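Local coordinates for lipoprotein (Mycoplasma mycoides subsp. capri, PDB 7ADK), which is probably a serine protease with a chymotrypsin-like fold, seen here in complex with another protein, at residues B[464-469]-B[485-490]. Sequence-based numbering, arbitrary orientation.
Sequences LTRLNS and NFTKFT
Two neighbouring antiparallel strands of the peptidase-like domain pair here, Leu464 to Leu467 against Phe486 to Phe489, joined by an 18-residue loop, 468-485, without helix or strand. Leu464 with Phe489 and Arg466 with Thr487 form hydrogen-bonded pairs, each with two backbone N-H...O bonds; Asn468 N extends the ladder past the strand end to Asn485 O at 3.0 Å. Thr487 O takes two donors: Arg466 N arrives nearly along the C=O axis (2.9 Å), whereas Thr465 OG1, which also bonds Asn480, sits above the carbonyl plane at 3.1 Å. On the face of Leu467 and Phe486, Leu467 CD1 lies over the Phe486 ring, 4.2 Å from its centroid, in a CH-pi contact; CG anti to the backbone N (chi1 -170°) brings the methyl there. Lys488 lays its CB and CG against Thr465 CB, then runs out extended to a salt bridge with Glu291. On the other face the bent Arg466 chain, its NH1 and NE held by the carbonyls of Lys581 and Ile582, carries its guanidinium alongside Thr487, with Phe489 CE1 over one face of it and the two planes 66° apart. Asn468 ND2 donates to Thr487 OG1 at 3.3 Å, with the hydroxyl near the amide plane. Flanked by strands 289-293 and 556-562, the pair is consistent with the antiparallel beta-barrel of chymotrypsin-like (PA clan) peptidases.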
ATOM      1  N   LEU B 464      -6.507   9.004 -19.439  1.00 55.49           N
ATOM      2  CA  LEU B 464      -7.031   9.804 -18.327  1.00 55.49           C
ATOM      3  C   LEU B 464      -7.553   8.840 -17.260  1.00 55.49           C
ATOM      4  O   LEU B 464      -8.581   8.212 -17.489  1.00 55.49           O
ATOM      5  CB  LEU B 464      -8.175  10.670 -18.885  1.00 55.49           C
ATOM      6  CG  LEU B 464      -7.796  11.682 -19.967  1.00 55.49           C
ATOM      7  CD1 LEU B 464      -9.052  12.187 -20.652  1.00 55.49           C
ATOM      8  CD2 LEU B 464      -7.056  12.888 -19.410  1.00 55.49           C
ATOM      9  N   THR B 465      -6.922   8.709 -16.092  1.00 57.68           N
ATOM     10  CA  THR B 465      -7.526   7.982 -14.956  1.00 57.68           C
ATOM     11  C   THR B 465      -7.905   8.900 -13.812  1.00 57.68           C
ATOM     12  O   THR B 465      -7.094   9.672 -13.316  1.00 57.68           O
ATOM     13  CB  THR B 465      -6.777   6.712 -14.515  1.00 57.68           C
ATOM     14  OG1 THR B 465      -7.492   6.045 -13.495  1.00 57.68           O
ATOM     15  CG2 THR B 465      -5.378   6.855 -13.962  1.00 57.68           C
ATOM     16  N   ARG B 466      -9.168   8.816 -13.406  1.00 56.66           N
ATOM     17  CA  ARG B 466      -9.810   9.786 -12.521  1.00 56.66           C
ATOM     18  C   ARG B 466     -10.780   9.146 -11.547  1.00 56.66           C
ATOM     19  O   ARG B 466     -11.436   8.167 -11.886  1.00 56.66           O
ATOM     20  CB  ARG B 466     -10.497  10.853 -13.387  1.00 56.66           C
ATOM     21  CG  ARG B 466     -11.547  10.340 -14.377  1.00 56.66           C
ATOM     22  CD  ARG B 466     -12.914  10.833 -13.950  1.00 56.66           C
ATOM     23  NE  ARG B 466     -13.990  10.076 -14.569  1.00 56.66           N
ATOM     24  CZ  ARG B 466     -14.515   8.971 -14.097  1.00 56.66           C
ATOM     25  NH1 ARG B 466     -15.653   8.567 -14.544  1.00 56.66           N
ATOM     26  NH2 ARG B 466     -13.938   8.253 -13.188  1.00 56.66           N
ATOM     27  N   LEU B 467     -10.866   9.709 -10.349  1.00 57.44           N
ATOM     28  CA  LEU B 467     -11.785   9.323  -9.275  1.00 57.44           C
ATOM     29  C   LEU B 467     -13.218   9.692  -9.668  1.00 57.44           C
ATOM     30  O   LEU B 467     -13.445  10.835 -10.070  1.00 57.44           O
ATOM     31  CB  LEU B 467     -11.284  10.056  -8.019  1.00 57.44           C
ATOM     32  CG  LEU B 467     -11.904   9.673  -6.674  1.00 57.44           C
ATOM     33  CD1 LEU B 467     -11.841   8.176  -6.407  1.00 57.44           C
ATOM     34  CD2 LEU B 467     -11.123  10.346  -5.547  1.00 57.44           C
ATOM     35  N   ASN B 468     -14.163   8.750  -9.640  1.00 62.86           N
ATOM     36  CA  ASN B 468     -15.524   9.044 -10.077  1.00 62.86           C
ATOM     37  C   ASN B 468     -16.302   9.879  -9.056  1.00 62.86           C
ATOM     38  O   ASN B 468     -16.125   9.750  -7.846  1.00 62.86           O
ATOM     39  CB  ASN B 468     -16.296   7.829 -10.633  1.00 62.86           C
ATOM     40  CG  ASN B 468     -16.229   6.498  -9.922  1.00 62.86           C
ATOM     41  OD1 ASN B 468     -16.518   6.366  -8.748  1.00 62.86           O
ATOM     42  ND2 ASN B 468     -15.929   5.441 -10.628  1.00 62.86           N
ATOM     43  N   SER B 469     -17.171  10.753  -9.561  1.00 66.51           N
ATOM     44  CA  SER B 469     -17.956  11.711  -8.782  1.00 66.51           C
ATOM     45  C   SER B 469     -18.857  11.091  -7.710  1.00 66.51           C
ATOM     46  O   SER B 469     -19.219  11.740  -6.735  1.00 66.51           O
ATOM     47  CB  SER B 469     -18.778  12.550  -9.749  1.00 66.51           C
ATOM     48  OG  SER B 469     -19.837  11.822 -10.321  1.00 66.51           O
ATOM     49  N   ASN B 485     -13.277   2.582  -7.687  1.00 57.95           N
ATOM     50  CA  ASN B 485     -13.697   3.978  -7.622  1.00 57.95           C
ATOM     51  C   ASN B 485     -12.907   4.898  -8.563  1.00 57.95           C
ATOM     52  O   ASN B 485     -13.312   6.030  -8.803  1.00 57.95           O
ATOM     53  CB  ASN B 485     -13.618   4.453  -6.175  1.00 57.95           C
ATOM     54  CG  ASN B 485     -14.589   3.735  -5.264  1.00 57.95           C
ATOM     55  OD1 ASN B 485     -15.777   3.980  -5.244  1.00 57.95           O
ATOM     56  ND2 ASN B 485     -14.124   2.816  -4.474  1.00 57.95           N
ATOM     57  N   PHE B 486     -11.792   4.444  -9.133  1.00 55.29           N
ATOM     58  CA  PHE B 486     -11.199   5.090 -10.299  1.00 55.29           C
ATOM     59  C   PHE B 486     -11.769   4.490 -11.581  1.00 55.29           C
ATOM     60  O   PHE B 486     -12.037   3.289 -11.684  1.00 55.29           O
ATOM     61  CB  PHE B 486      -9.668   4.997 -10.287  1.00 55.29           C
ATOM     62  CG  PHE B 486      -9.026   5.636  -9.077  1.00 55.29           C
ATOM     63  CD1 PHE B 486      -8.900   7.030  -8.985  1.00 55.29           C
ATOM     64  CD2 PHE B 486      -8.576   4.834  -8.023  1.00 55.29           C
ATOM     65  CE1 PHE B 486      -8.407   7.617  -7.812  1.00 55.29           C
ATOM     66  CE2 PHE B 486      -8.064   5.414  -6.850  1.00 55.29           C
ATOM     67  CZ  PHE B 486      -8.004   6.811  -6.736  1.00 55.29           C
ATOM     68  N   THR B 487     -11.874   5.324 -12.604  1.00 60.20           N
ATOM     69  CA  THR B 487     -12.085   4.882 -13.983  1.00 60.20           C
ATOM     70  C   THR B 487     -10.952   5.438 -14.826  1.00 60.20           C
ATOM     71  O   THR B 487     -10.372   6.474 -14.507  1.00 60.20           O
ATOM     72  CB  THR B 487     -13.462   5.274 -14.545  1.00 60.20           C
ATOM     73  OG1 THR B 487     -14.483   5.176 -13.574  1.00 60.20           O
ATOM     74  CG2 THR B 487     -13.886   4.394 -15.708  1.00 60.20           C
ATOM     75  N   LYS B 488     -10.588   4.719 -15.881  1.00 59.16           N
ATOM     76  CA  LYS B 488      -9.511   5.073 -16.803  1.00 59.16           C
ATOM     77  C   LYS B 488     -10.026   5.006 -18.230  1.00 59.16           C
ATOM     78  O   LYS B 488     -10.699   4.050 -18.588  1.00 59.16           O
ATOM     79  CB  LYS B 488      -8.325   4.143 -16.516  1.00 59.16           C
ATOM     80  CG  LYS B 488      -7.142   4.310 -17.469  1.00 59.16           C
ATOM     81  CD  LYS B 488      -5.907   3.584 -16.917  1.00 59.16           C
ATOM     82  CE  LYS B 488      -4.805   3.509 -17.974  1.00 59.16           C
ATOM     83  NZ  LYS B 488      -3.487   3.142 -17.397  1.00 59.16           N
ATOM     84  N   PHE B 489      -9.695   6.002 -19.034  1.00 59.79           N
ATOM     85  CA  PHE B 489     -10.083   6.107 -20.434  1.00 59.79           C
ATOM     86  C   PHE B 489      -8.817   6.214 -21.269  1.00 59.79           C
ATOM     87  O   PHE B 489      -8.101   7.198 -21.146  1.00 59.79           O
ATOM     88  CB  PHE B 489     -11.000   7.326 -20.629  1.00 59.79           C
ATOM     89  CG  PHE B 489     -12.212   7.313 -19.728  1.00 59.79           C
ATOM     90  CD1 PHE B 489     -12.123   7.822 -18.424  1.00 59.79           C
ATOM     91  CD2 PHE B 489     -13.405   6.726 -20.164  1.00 59.79           C
ATOM     92  CE1 PHE B 489     -13.199   7.701 -17.543  1.00 59.79           C
ATOM     93  CE2 PHE B 489     -14.488   6.624 -19.288  1.00 59.79           C
ATOM     94  CZ  PHE B 489     -14.382   7.093 -17.973  1.00 59.79           C
ATOM     95  N   THR B 490      -8.524   5.225 -22.104  1.00 58.78           N
ATOM     96  CA  THR B 490      -7.315   5.192 -22.942  1.00 58.78           C
ATOM     97  C   THR B 490      -7.693   5.336 -24.401  1.00 58.78           C
ATOM     98  O   THR B 490      -8.550   4.618 -24.885  1.00 58.78           O
ATOM     99  CB  THR B 490      -6.491   3.923 -22.715  1.00 58.78           C
ATOM    100  OG1 THR B 490      -6.148   3.814 -21.357  1.00 58.78           O
ATOM    101  CG2 THR B 490      -5.176   3.897 -23.483  1.00 58.78           C
TER